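Local coordinates for protein ALDH21) (Physcomitrella patens subsp. patens, PDB 5MZ5) that oxidises succinic semialdehyde with NADP(+) as a member of the aldehyde dehydrogenase family, and may also act on glyceraldehyde 3-phosphate, at residues P129-R134 against F353-Y358; S366-I371 against G389-A394; M95-R100 against E150-Y155; K101-K106 against E232-G237. All coordinates share one frame; numbering follows the deposited sequence.

Interaction 1. Residues P129-R134 against F353-Y358; sequences PIKDAR and FEEDTY
A single carboxylate, that of Glu355, draws together two basic side chains from the first turn of helix 130-151. Arg134 meets it end-on: NH1 reaches OE1 at 2.8 Å and NH2 reaches OE2 at 3.0 Å, both nearly straight at 174° and both on the syn lone pairs, with the guanidinium and carboxylate planes only 9° apart. Lys131 crosses Glu355 at about a right angle, its NZ taking the anti lone pair of Glu355 OE1, away from the other oxygen, at 3.0 Å, so OE1 serves two donors. The bends of the lysine chain at chi2 and chi4 bring CE over Glu355 O and the amine to the carboxylate. Arginine suits the end-on place because it offers two parallel N-H groups; lysine suits the other lone pair of OE1 because its ammonium needs no fixed plane. Glu116 binds Arg134 NE as well.

Beside this charged cluster, aliphatic carbons rest against backbone carbonyl oxygens of the loop. Ile130 sets CG2 3.6 Å from Glu354 O, and Pro129, the N-cap residue, presses CB to Thr357 O at 3.4 Å. A water accepts from Lys131 N and lies within bonding distance of both these oxygens. The type I turn from Glu354 to Thr357 is thereby joined to the start of helix 130-151, with Tyr358 close to the succinate-binding Tyr314. The doubled positive charge would be expected to keep Glu355 ionised.

Interaction 2. Residues S366-I371 against G389-A394; sequences SAAKGI and GNRKGA
Lys369 lays its aliphatic chain over one face of the Arg391 guanidinium, CG standing 3.6 Å from NH1 and CE 3.7 Å from NH2. The lysine is extended beyond CG, so its methylenes run across the flat group while NZ stays 4.7 Å from Arg391 NH2. Glu372 pairs with Arg391 NH1 and Glu365 makes long, weak ion pairs with both bases, which probably eases the nearness of the two like charges. Arginine suits the place since its flat head accepts greasy methylenes on a face and still bonds at its rim.

That rim is fixed from its own segment: NE donates to Gly393 O at 2.9 Å, the oxygen lying in the guanidinium plane, and the bend at chi3 (110°) turns the head to meet it. The setting is the packing of helix 365-380 on the hairpin formed by the short strand 391-392 and strand 395-402, in the sheet that also carries strands 323-329 and 419-425. Gly393, with its positive phi of 65°, and Ala394 make the turn between these strands. Ala368 is the small residue at the close approach, its CB meeting Ala394 O at 3.4 Å and Gly393 O at 3.7 Å, and also touching Ile396 of strand 395-402.

Interaction 3. Residues M95-R100 against E150-Y155; sequences MGAYER and ESVRIY
Ala97 and Ser151 mark the tight part of this contact, where the first turn of helix 97-113 comes against the end of helix 130-151. Ala97 CB lies 3.7 Å from Ser151 O and 4.0 Å from Val152 CG1, and that same methyl, CG1, rests 3.7 Å from Ala97 O. Alanine suits the spot because nothing longer than a methyl is needed to fill it, while the branched valine reaches across to the helix backbone. Ser151 is small too: its CB meets Arg100 CB at 4.2 Å, and its hydroxyl, placed between the backbone N and the carbonyl carbon, bonds back to Ala148 O within its own helix.

Arg100 supplies the polar link. Its chain bends at chi3 (-52°), which brings NH1 to Ser151 O at 2.8 Å; the bond is angled, 131° at the hydrogen, and the oxygen stands 29° out of the guanidinium plane. Ala97 CA covers one face of the group, and NE is held by Ala204 O. A leucine in place of Arg100 would probably leave Ser151 O and Ala204 O without this donor and weaken the tie of helix 97-113 to both the end of helix 130-151 and helix 193-205.

The looser part lies toward Ile154, which reaches Arg100 NH1 with CD1 at 3.8 Å and also leans on Met498 of helix 494-500. Tyr98 scarcely joins in and packs on Ser164 of a second subunit, while Arg153 pairs with Glu150 of a third. The contact therefore sits where helices 97-113, 130-151 and 494-500 converge beside the subunit interfaces, just before strand 156-160.

Interaction 4. Residues K101-K106 against E232-G237; sequences KAVLEK and EELPLG
Lys106 holds out its ammonium to two consecutive glutamates, and the Glu233 partner is the firmer. NZ donates to Glu233 OE1 at 2.9 Å, on the syn lone pair, with a weak bond to OE2 at 3.3 Å; the bond to Glu232 OE1, at 3.2 Å, is weak as well. A lysine suits this work because its chain, extended beyond CG, carries one compact charge from the helix to both carboxylates.

Below the charges lies an apolar layer. Val103 CG2 packs on Glu233 CB at 3.7 Å, and Leu234 CD1 touches the same methyl at 4.1 Å. Ala102 CB lies 3.7 Å from Glu233 OE2, its small size leaving the carboxylate able to settle beside the helix.

Glu233 bends at chi2 (93°), and this turns the carboxylate back toward Lys106 while CB stays on the valine. With an alanine in place of Glu233, Lys106 would probably lose its main counter-charge and be left with the weak bond to Glu232, its chain freer to move.

Further out, Ile231 touches Val103 and Lys106, Ile203 of helix 193-205 backs Val103, and Met92 of helix 75-94 packs on Leu234. The arrangement is a helix-to-loop junction of the aldehyde dehydrogenase fold: helix 97-113 packs against the connection from helix 219-229 to strand 239-241, an outer strand of the Rossmann-type cofactor-binding sheet.

How the interactions relate
Interactions 3 and 4 are neighbours on helix 97-113, their centres about 12 Å apart, and they touch directly: Ser151 OG packs on Lys101 CA, and Met95 reaches Glu233 and Pro235. Interaction 1 uses the other end of helix 130-151 from interaction 3, about 36 Å away between centres, and interaction 2 lies across the chain's centre from both 3 and 4. Interactions 1, 3 and 4 are partly buried; interaction 2 is a surface contact. Salt-bridge networks mark 1 and 4, where a helix meets a loop, with apolar packing beneath them in 4 and carbon-on-carbonyl contacts and a water in 1. Interaction 3 relies on small residues and one arginine-to-carbonyl bond, and 2 on methylenes laid over a guanidinium face.

Interaction 1. Residues P129-R134 against F353-Y358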
loop_
_atom_site.group_PDB
_atom_site.type_symbol
_atom_site.label_atom_id
_atom_site.label_comp_id
_atom_site.label_asym_id
_atom_site.label_seq_id
_atom_site.Cartn_x
_atom_site.Cartn_y
_atom_site.Cartn_z
ATOM N N PRO A 129 25.614 18.769 -25.167
ATOM C CA PRO A 129 24.909 19.702 -26.064
ATOM C C PRO A 129 23.767 20.452 -25.366
ATOM O O PRO A 129 23.128 19.883 -24.485
ATOM C CB PRO A 129 24.418 18.787 -27.183
ATOM C CG PRO A 129 25.403 17.665 -27.187
ATOM C CD PRO A 129 25.656 17.409 -25.741
ATOM N N ILE A 130 23.532 21.727 -25.736
ATOM C CA ILE A 130 22.514 22.603 -25.136
ATOM C C ILE A 130 21.104 21.969 -25.122
ATOM O O ILE A 130 20.381 22.156 -24.144
ATOM C CB ILE A 130 22.519 24.045 -25.739
ATOM C CG1 ILE A 130 21.650 25.032 -24.904
ATOM C CG2 ILE A 130 22.145 24.071 -27.239
ATOM C CD1 ILE A 130 22.098 25.293 -23.434
ATOM N N LYS A 131 20.739 21.194 -26.163
ATOM C CA LYS A 131 19.440 20.509 -26.212
ATOM C C LYS A 131 19.362 19.490 -25.065
ATOM O O LYS A 131 18.330 19.422 -24.400
ATOM C CB LYS A 131 19.235 19.828 -27.587
ATOM C CG LYS A 131 18.076 20.359 -28.449
ATOM C CD LYS A 131 18.123 21.851 -28.789
ATOM C CE LYS A 131 17.480 22.155 -30.125
ATOM N NZ LYS A 131 16.857 23.504 -30.174
ATOM N N ASP A 132 20.463 18.730 -24.817
ATOM C CA ASP A 132 20.530 17.754 -23.716
ATOM C C ASP A 132 20.547 18.442 -22.356
ATOM O O ASP A 132 19.911 17.948 -21.426
ATOM C CB ASP A 132 21.759 16.829 -23.855
ATOM C CG ASP A 132 21.758 15.951 -25.095
ATOM O OD1 ASP A 132 20.658 15.702 -25.650
ATOM O OD2 ASP A 132 22.849 15.471 -25.484
ATOM N N ALA A 133 21.278 19.587 -22.243
ATOM C CA ALA A 133 21.362 20.394 -21.025
ATOM C C ALA A 133 19.972 20.901 -20.616
ATOM O O ALA A 133 19.649 20.825 -19.442
ATOM C CB ALA A 133 22.318 21.556 -21.226
ATOM N N ARG A 134 19.143 21.353 -21.592
ATOM C CA ARG A 134 17.752 21.820 -21.378
ATOM C C ARG A 134 16.884 20.668 -20.902
ATOM O O ARG A 134 16.103 20.854 -19.970
ATOM C CB ARG A 134 17.156 22.466 -22.644
ATOM C CG ARG A 134 17.790 23.821 -22.955
ATOM C CD ARG A 134 17.046 24.563 -24.044
ATOM N NE ARG A 134 17.815 25.718 -24.508
ATOM C CZ ARG A 134 18.295 25.855 -25.742
ATOM N NH1 ARG A 134 18.053 24.930 -26.664
ATOM N NH2 ARG A 134 19.010 26.922 -26.066
ATOM N N PHE A 353 27.295 24.243 -27.682
ATOM C CA PHE A 353 26.458 25.445 -27.615
ATOM C C PHE A 353 25.589 25.640 -28.865
ATOM O O PHE A 353 24.652 26.446 -28.830
ATOM C CB PHE A 353 27.291 26.692 -27.301
ATOM C CG PHE A 353 27.859 26.683 -25.903
ATOM C CD1 PHE A 353 27.085 27.084 -24.815
ATOM C CD2 PHE A 353 29.173 26.266 -25.669
ATOM C CE1 PHE A 353 27.617 27.084 -23.518
ATOM C CE2 PHE A 353 29.704 26.262 -24.370
ATOM C CZ PHE A 353 28.922 26.682 -23.308
ATOM N N GLU A 354 25.882 24.886 -29.955
ATOM C CA GLU A 354 25.080 24.924 -31.187
ATOM C C GLU A 354 23.799 24.146 -30.931
ATOM O O GLU A 354 23.842 23.094 -30.299
ATOM C CB GLU A 354 25.815 24.304 -32.397
ATOM C CG GLU A 354 27.122 24.969 -32.814
ATOM C CD GLU A 354 27.088 26.348 -33.450
ATOM O OE1 GLU A 354 25.982 26.904 -33.659
ATOM O OE2 GLU A 354 28.185 26.873 -33.745
ATOM N N GLU A 355 22.664 24.686 -31.395
ATOM C CA GLU A 355 21.350 24.097 -31.261
ATOM C C GLU A 355 21.218 22.758 -31.966
ATOM O O GLU A 355 20.492 21.902 -31.470
ATOM C CB GLU A 355 20.277 25.068 -31.768
ATOM C CG GLU A 355 20.212 26.392 -31.009
ATOM C CD GLU A 355 19.788 26.302 -29.553
ATOM O OE1 GLU A 355 18.990 25.398 -29.225
ATOM O OE2 GLU A 355 20.241 27.141 -28.741
ATOM N N ASP A 356 21.914 22.552 -33.106
ATOM C CA ASP A 356 21.809 21.297 -33.862
ATOM C C ASP A 356 22.920 20.255 -33.532
ATOM O O ASP A 356 22.930 19.192 -34.147
ATOM C CB ASP A 356 21.725 21.579 -35.371
ATOM C CG ASP A 356 22.914 22.316 -35.960
ATOM O OD1 ASP A 356 23.791 22.763 -35.178
ATOM O OD2 ASP A 356 22.939 22.506 -37.193
ATOM N N THR A 357 23.804 20.537 -32.538
ATOM C CA THR A 357 24.832 19.580 -32.112
ATOM C C THR A 357 24.163 18.430 -31.358
ATOM O O THR A 357 23.386 18.658 -30.415
ATOM C CB THR A 357 25.937 20.234 -31.265
ATOM O OG1 THR A 357 26.660 21.133 -32.096
ATOM C CG2 THR A 357 26.948 19.209 -30.706
ATOM N N TYR A 358 24.457 17.198 -31.808
ATOM C CA TYR A 358 23.956 15.988 -31.177
ATOM C C TYR A 358 25.002 15.463 -30.205
ATOM O O TYR A 358 24.653 15.024 -29.121
ATOM C CB TYR A 358 23.638 14.918 -32.229
ATOM C CG TYR A 358 22.885 13.743 -31.649
ATOM C CD1 TYR A 358 23.564 12.666 -31.082
ATOM C CD2 TYR A 358 21.487 13.736 -31.599
ATOM C CE1 TYR A 358 22.879 11.610 -30.485
ATOM C CE2 TYR A 358 20.789 12.672 -31.025
ATOM C CZ TYR A 358 21.491 11.607 -30.475
ATOM O OH TYR A 358 20.815 10.557 -29.897
HETATM O O HOH W 1 22.221 21.028 -28.860
#

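Interaction 2. Residues S366-I371 against G389-A394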
loop_
_atom_site.group_PDB
_atom_site.type_symbol
_atom_site.label_atom_id
_atom_site.label_comp_id
_atom_site.label_asym_id
_atom_site.label_seq_id
_atom_site.Cartn_x
_atom_site.Cartn_y
_atom_site.Cartn_z
ATOM N N SER A 366 41.931 13.105 -21.937
ATOM C CA SER A 366 42.370 11.851 -21.321
ATOM C C SER A 366 41.238 10.793 -21.388
ATOM O O SER A 366 41.501 9.624 -21.704
ATOM C CB SER A 366 42.824 12.107 -19.883
ATOM O OG SER A 366 42.739 10.961 -19.051
ATOM N N ALA A 367 39.982 11.220 -21.134
ATOM C CA ALA A 367 38.802 10.350 -21.226
ATOM C C ALA A 367 38.666 9.871 -22.687
ATOM O O ALA A 367 38.535 8.668 -22.923
ATOM C CB ALA A 367 37.542 11.099 -20.774
ATOM N N ALA A 368 38.783 10.811 -23.659
ATOM C CA ALA A 368 38.728 10.541 -25.106
ATOM C C ALA A 368 39.847 9.577 -25.559
ATOM O O ALA A 368 39.557 8.640 -26.303
ATOM C CB ALA A 368 38.807 11.842 -25.890
ATOM N N LYS A 369 41.106 9.786 -25.077
ATOM C CA LYS A 369 42.266 8.933 -25.381
ATOM C C LYS A 369 42.031 7.495 -24.907
ATOM O O LYS A 369 42.369 6.565 -25.636
ATOM C CB LYS A 369 43.566 9.495 -24.766
ATOM C CG LYS A 369 44.146 10.698 -25.490
ATOM C CD LYS A 369 45.376 11.208 -24.753
ATOM C CE LYS A 369 45.928 12.484 -25.342
ATOM N NZ LYS A 369 47.207 12.891 -24.693
ATOM N N GLY A 370 41.432 7.347 -23.717
ATOM C CA GLY A 370 41.077 6.062 -23.118
ATOM C C GLY A 370 40.090 5.289 -23.973
ATOM O O GLY A 370 40.279 4.093 -24.207
ATOM N N ILE A 371 39.041 5.981 -24.470
ATOM C CA ILE A 371 38.005 5.409 -25.354
ATOM C C ILE A 371 38.650 4.968 -26.690
ATOM O O ILE A 371 38.441 3.841 -27.132
ATOM C CB ILE A 371 36.816 6.393 -25.542
ATOM C CG1 ILE A 371 36.052 6.592 -24.220
ATOM C CG2 ILE A 371 35.877 5.910 -26.655
ATOM C CD1 ILE A 371 35.372 7.981 -24.053
ATOM N N GLY A 389 35.504 5.836 -34.625
ATOM C CA GLY A 389 36.724 5.358 -33.972
ATOM C C GLY A 389 37.889 6.336 -33.934
ATOM O O GLY A 389 38.944 6.007 -33.381
ATOM N N ASN A 390 37.726 7.537 -34.525
ATOM C CA ASN A 390 38.785 8.548 -34.536
ATOM C C ASN A 390 38.607 9.599 -33.443
ATOM O O ASN A 390 37.472 9.950 -33.082
ATOM C CB ASN A 390 38.934 9.214 -35.905
ATOM C CG ASN A 390 39.260 8.260 -37.041
ATOM O OD1 ASN A 390 38.565 8.208 -38.050
ATOM N ND2 ASN A 390 40.332 7.504 -36.925
ATOM N N ARG A 391 39.740 10.077 -32.906
ATOM C CA ARG A 391 39.786 11.094 -31.862
ATOM C C ARG A 391 40.305 12.411 -32.445
ATOM O O ARG A 391 41.227 12.420 -33.262
ATOM C CB ARG A 391 40.655 10.624 -30.681
ATOM C CG ARG A 391 40.546 11.477 -29.423
ATOM C CD ARG A 391 41.718 11.213 -28.505
ATOM N NE ARG A 391 42.628 12.357 -28.459
ATOM C CZ ARG A 391 43.925 12.302 -28.727
ATOM N NH1 ARG A 391 44.495 11.151 -29.054
ATOM N NH2 ARG A 391 44.668 13.394 -28.657
ATOM N N LYS A 392 39.698 13.518 -32.015
ATOM C CA LYS A 392 40.042 14.884 -32.395
ATOM C C LYS A 392 39.962 15.654 -31.061
ATOM O O LYS A 392 38.872 16.084 -30.665
ATOM C CB LYS A 392 39.011 15.387 -33.422
ATOM C CG LYS A 392 39.451 16.560 -34.301
ATOM C CD LYS A 392 38.238 17.236 -34.996
ATOM C CE LYS A 392 37.413 18.114 -34.058
ATOM N NZ LYS A 392 36.033 18.365 -34.562
ATOM N N GLY A 393 41.097 15.724 -30.346
ATOM C CA GLY A 393 41.185 16.343 -29.026
ATOM C C GLY A 393 40.365 15.564 -28.011
ATOM O O GLY A 393 40.652 14.395 -27.757
ATOM N N ALA A 394 39.312 16.190 -27.453
ATOM C CA ALA A 394 38.412 15.549 -26.489
ATOM C C ALA A 394 37.204 14.891 -27.194
ATOM O O ALA A 394 36.414 14.196 -26.550
ATOM C CB ALA A 394 37.947 16.556 -25.441
#

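Interaction 3. Residues M95-R100 against E150-Y155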
loop_
_atom_site.group_PDB
_atom_site.type_symbol
_atom_site.label_atom_id
_atom_site.label_comp_id
_atom_site.label_asym_id
_atom_site.label_seq_id
_atom_site.Cartn_x
_atom_site.Cartn_y
_atom_site.Cartn_z
ATOM N N MET A 95 10.168 20.183 11.236
ATOM C CA MET A 95 9.445 20.907 10.184
ATOM C C MET A 95 8.119 20.182 9.870
ATOM O O MET A 95 8.072 18.939 9.839
ATOM C CB MET A 95 10.261 20.902 8.882
ATOM C CG MET A 95 11.459 21.821 8.892
ATOM S SD MET A 95 12.438 21.596 7.403
ATOM C CE MET A 95 11.537 22.658 6.228
ATOM N N GLY A 96 7.078 20.964 9.601
ATOM C CA GLY A 96 5.802 20.428 9.141
ATOM C C GLY A 96 5.985 19.930 7.720
ATOM O O GLY A 96 6.882 20.410 7.013
ATOM N N ALA A 97 5.179 18.933 7.299
ATOM C CA ALA A 97 5.253 18.353 5.946
ATOM C C ALA A 97 5.083 19.429 4.865
ATOM O O ALA A 97 5.817 19.418 3.873
ATOM C CB ALA A 97 4.222 17.233 5.771
ATOM N N TYR A 98 4.171 20.396 5.105
ATOM C CA TYR A 98 3.891 21.524 4.210
ATOM C C TYR A 98 5.104 22.472 4.100
ATOM O O TYR A 98 5.250 23.142 3.081
ATOM C CB TYR A 98 2.613 22.299 4.654
ATOM C CG TYR A 98 2.802 23.085 5.939
ATOM C CD1 TYR A 98 2.636 22.478 7.183
ATOM C CD2 TYR A 98 3.226 24.412 5.913
ATOM C CE1 TYR A 98 2.892 23.168 8.368
ATOM C CE2 TYR A 98 3.475 25.119 7.095
ATOM C CZ TYR A 98 3.302 24.491 8.320
ATOM O OH TYR A 98 3.520 25.177 9.494
ATOM N N GLU A 99 5.950 22.546 5.149
ATOM C CA GLU A 99 7.161 23.383 5.134
ATOM C C GLU A 99 8.209 22.754 4.241
ATOM O O GLU A 99 8.850 23.471 3.479
ATOM C CB GLU A 99 7.727 23.616 6.551
ATOM C CG GLU A 99 6.824 24.461 7.423
ATOM C CD GLU A 99 7.360 24.768 8.808
ATOM O OE1 GLU A 99 7.480 25.973 9.130
ATOM O OE2 GLU A 99 7.671 23.818 9.565
ATOM N N ARG A 100 8.364 21.415 4.310
ATOM C CA ARG A 100 9.295 20.661 3.454
ATOM C C ARG A 100 8.839 20.809 1.998
ATOM O O ARG A 100 9.666 21.088 1.135
ATOM C CB ARG A 100 9.389 19.178 3.861
ATOM C CG ARG A 100 9.912 18.965 5.277
ATOM C CD ARG A 100 10.251 17.510 5.557
ATOM N NE ARG A 100 9.164 16.578 5.236
ATOM C CZ ARG A 100 8.226 16.184 6.094
ATOM N NH1 ARG A 100 7.294 15.325 5.715
ATOM N NH2 ARG A 100 8.229 16.629 7.346
ATOM N N GLU A 150 5.790 14.093 -2.806
ATOM C CA GLU A 150 6.114 12.992 -1.908
ATOM C C GLU A 150 6.315 13.456 -0.453
ATOM O O GLU A 150 6.025 12.689 0.464
ATOM C CB GLU A 150 7.339 12.213 -2.395
ATOM C CG GLU A 150 7.119 11.415 -3.677
ATOM C CD GLU A 150 6.040 10.341 -3.680
ATOM O OE1 GLU A 150 5.528 10.030 -4.779
ATOM O OE2 GLU A 150 5.724 9.790 -2.602
ATOM N N SER A 151 6.802 14.697 -0.242
ATOM C CA SER A 151 7.042 15.262 1.104
ATOM C C SER A 151 5.789 15.277 2.011
ATOM O O SER A 151 5.931 15.191 3.237
ATOM C CB SER A 151 7.662 16.656 1.018
ATOM O OG SER A 151 6.713 17.625 0.617
ATOM N N VAL A 152 4.586 15.377 1.405
ATOM C CA VAL A 152 3.296 15.393 2.109
ATOM C C VAL A 152 2.596 14.023 2.045
ATOM O O VAL A 152 1.438 13.917 2.423
ATOM C CB VAL A 152 2.368 16.566 1.647
ATOM C CG1 VAL A 152 2.907 17.917 2.105
ATOM C CG2 VAL A 152 2.123 16.555 0.127
ATOM N N ARG A 153 3.316 12.973 1.619
ATOM C CA ARG A 153 2.779 11.618 1.457
ATOM C C ARG A 153 3.601 10.538 2.126
ATOM O O ARG A 153 3.576 9.394 1.667
ATOM C CB ARG A 153 2.685 11.265 -0.034
ATOM C CG ARG A 153 1.440 11.762 -0.645
ATOM C CD ARG A 153 1.473 11.735 -2.169
ATOM N NE ARG A 153 0.187 12.257 -2.606
ATOM C CZ ARG A 153 -0.072 13.546 -2.763
ATOM N NH1 ARG A 153 0.907 14.442 -2.674
ATOM N NH2 ARG A 153 -1.303 13.950 -3.052
ATOM N N ILE A 154 4.327 10.871 3.192
ATOM C CA ILE A 154 5.085 9.844 3.909
ATOM C C ILE A 154 4.080 9.177 4.866
ATOM O O ILE A 154 3.791 9.688 5.948
ATOM C CB ILE A 154 6.365 10.380 4.613
ATOM C CG1 ILE A 154 7.249 11.168 3.608
ATOM C CG2 ILE A 154 7.142 9.196 5.278
ATOM C CD1 ILE A 154 8.339 12.007 4.227
ATOM N N TYR A 155 3.529 8.074 4.426
ATOM C CA TYR A 155 2.532 7.309 5.168
ATOM C C TYR A 155 3.157 6.291 6.088
ATOM O O TYR A 155 4.272 5.808 5.859
ATOM C CB TYR A 155 1.546 6.605 4.202
ATOM C CG TYR A 155 0.779 7.558 3.314
ATOM C CD1 TYR A 155 0.087 8.639 3.851
ATOM C CD2 TYR A 155 0.751 7.387 1.931
ATOM C CE1 TYR A 155 -0.629 9.518 3.039
ATOM C CE2 TYR A 155 0.022 8.250 1.109
ATOM C CZ TYR A 155 -0.666 9.316 1.668
ATOM O OH TYR A 155 -1.360 10.197 0.874
#

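Interaction 4. Residues K101-K106 against E232-G237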
loop_
_atom_site.group_PDB
_atom_site.type_symbol
_atom_site.label_atom_id
_atom_site.label_comp_id
_atom_site.label_asym_id
_atom_site.label_seq_id
_atom_site.Cartn_x
_atom_site.Cartn_y
_atom_site.Cartn_z
ATOM N N LYS A 101 7.505 20.726 1.757
ATOM C CA LYS A 101 6.900 20.917 0.441
ATOM C C LYS A 101 7.174 22.320 -0.108
ATOM O O LYS A 101 7.509 22.451 -1.285
ATOM C CB LYS A 101 5.385 20.683 0.509
ATOM C CG LYS A 101 4.727 20.606 -0.870
ATOM C CD LYS A 101 3.227 20.447 -0.773
ATOM C CE LYS A 101 2.662 20.132 -2.135
ATOM N NZ LYS A 101 1.212 20.409 -2.206
ATOM N N ALA A 102 6.977 23.366 0.728
ATOM C CA ALA A 102 7.196 24.762 0.352
ATOM C C ALA A 102 8.644 25.005 -0.105
ATOM O O ALA A 102 8.842 25.732 -1.079
ATOM C CB ALA A 102 6.815 25.708 1.497
ATOM N N VAL A 103 9.642 24.369 0.560
ATOM C CA VAL A 103 11.063 24.481 0.174
ATOM C C VAL A 103 11.219 23.942 -1.265
ATOM O O VAL A 103 11.763 24.632 -2.133
ATOM C CB VAL A 103 12.041 23.736 1.142
ATOM C CG1 VAL A 103 13.483 23.780 0.623
ATOM C CG2 VAL A 103 11.957 24.278 2.568
ATOM N N LEU A 104 10.730 22.711 -1.496
ATOM C CA LEU A 104 10.835 22.024 -2.783
ATOM C C LEU A 104 10.102 22.748 -3.912
ATOM O O LEU A 104 10.603 22.782 -5.032
ATOM C CB LEU A 104 10.384 20.552 -2.644
ATOM C CG LEU A 104 11.228 19.703 -1.706
ATOM C CD1 LEU A 104 10.461 18.545 -1.159
ATOM C CD2 LEU A 104 12.540 19.264 -2.370
ATOM N N GLU A 105 8.948 23.363 -3.607
ATOM C CA GLU A 105 8.171 24.127 -4.585
ATOM C C GLU A 105 8.879 25.429 -4.946
ATOM O O GLU A 105 8.780 25.878 -6.094
ATOM C CB GLU A 105 6.746 24.407 -4.081
ATOM C CG GLU A 105 5.879 23.161 -4.044
ATOM C CD GLU A 105 4.455 23.399 -3.579
ATOM O OE1 GLU A 105 4.245 24.144 -2.593
ATOM O OE2 GLU A 105 3.542 22.816 -4.201
ATOM N N LYS A 106 9.588 26.031 -3.970
ATOM C CA LYS A 106 10.360 27.251 -4.190
ATOM C C LYS A 106 11.574 26.952 -5.079
ATOM O O LYS A 106 11.942 27.785 -5.890
ATOM C CB LYS A 106 10.764 27.914 -2.863
ATOM C CG LYS A 106 9.631 28.704 -2.237
ATOM C CD LYS A 106 10.032 29.271 -0.878
ATOM C CE LYS A 106 8.874 29.992 -0.226
ATOM N NZ LYS A 106 9.333 30.962 0.806
ATOM N N GLU A 232 13.717 30.682 3.426
ATOM C CA GLU A 232 13.537 30.950 4.855
ATOM C C GLU A 232 13.020 29.749 5.657
ATOM O O GLU A 232 13.426 29.596 6.808
ATOM C CB GLU A 232 12.661 32.202 5.083
ATOM C CG GLU A 232 11.276 32.151 4.435
ATOM C CD GLU A 232 11.125 32.757 3.046
ATOM O OE1 GLU A 232 11.870 32.360 2.119
ATOM O OE2 GLU A 232 10.219 33.604 2.880
ATOM N N GLU A 233 12.142 28.902 5.053
ATOM C CA GLU A 233 11.568 27.690 5.665
ATOM C C GLU A 233 12.641 26.656 6.023
ATOM O O GLU A 233 12.443 25.861 6.942
ATOM C CB GLU A 233 10.558 27.011 4.718
ATOM C CG GLU A 233 9.220 27.712 4.572
ATOM C CD GLU A 233 9.092 28.683 3.416
ATOM O OE1 GLU A 233 10.121 29.248 2.979
ATOM O OE2 GLU A 233 7.943 28.912 2.976
ATOM N N LEU A 234 13.758 26.650 5.282
ATOM C CA LEU A 234 14.837 25.700 5.500
ATOM C C LEU A 234 15.722 26.127 6.674
ATOM O O LEU A 234 16.303 27.205 6.618
ATOM C CB LEU A 234 15.626 25.497 4.190
ATOM C CG LEU A 234 16.406 24.193 4.030
ATOM C CD1 LEU A 234 15.486 22.957 4.110
ATOM C CD2 LEU A 234 17.178 24.207 2.726
ATOM N N PRO A 235 15.771 25.339 7.784
ATOM C CA PRO A 235 16.585 25.741 8.953
ATOM C C PRO A 235 18.057 26.035 8.640
ATOM O O PRO A 235 18.617 25.452 7.718
ATOM C CB PRO A 235 16.453 24.542 9.907
ATOM C CG PRO A 235 15.163 23.878 9.511
ATOM C CD PRO A 235 15.102 24.041 8.024
ATOM N N LEU A 236 18.678 26.930 9.423
ATOM C CA LEU A 236 20.094 27.272 9.278
ATOM C C LEU A 236 20.967 26.039 9.569
ATOM O O LEU A 236 20.745 25.341 10.559
ATOM C CB LEU A 236 20.451 28.426 10.217
ATOM C CG LEU A 236 21.803 29.082 9.982
ATOM C CD1 LEU A 236 21.759 29.989 8.737
ATOM C CD2 LEU A 236 22.244 29.858 11.232
ATOM N N GLY A 237 21.895 25.756 8.667
ATOM C CA GLY A 237 22.773 24.595 8.770
ATOM C C GLY A 237 22.225 23.315 8.170
ATOM O O GLY A 237 22.885 22.280 8.250
#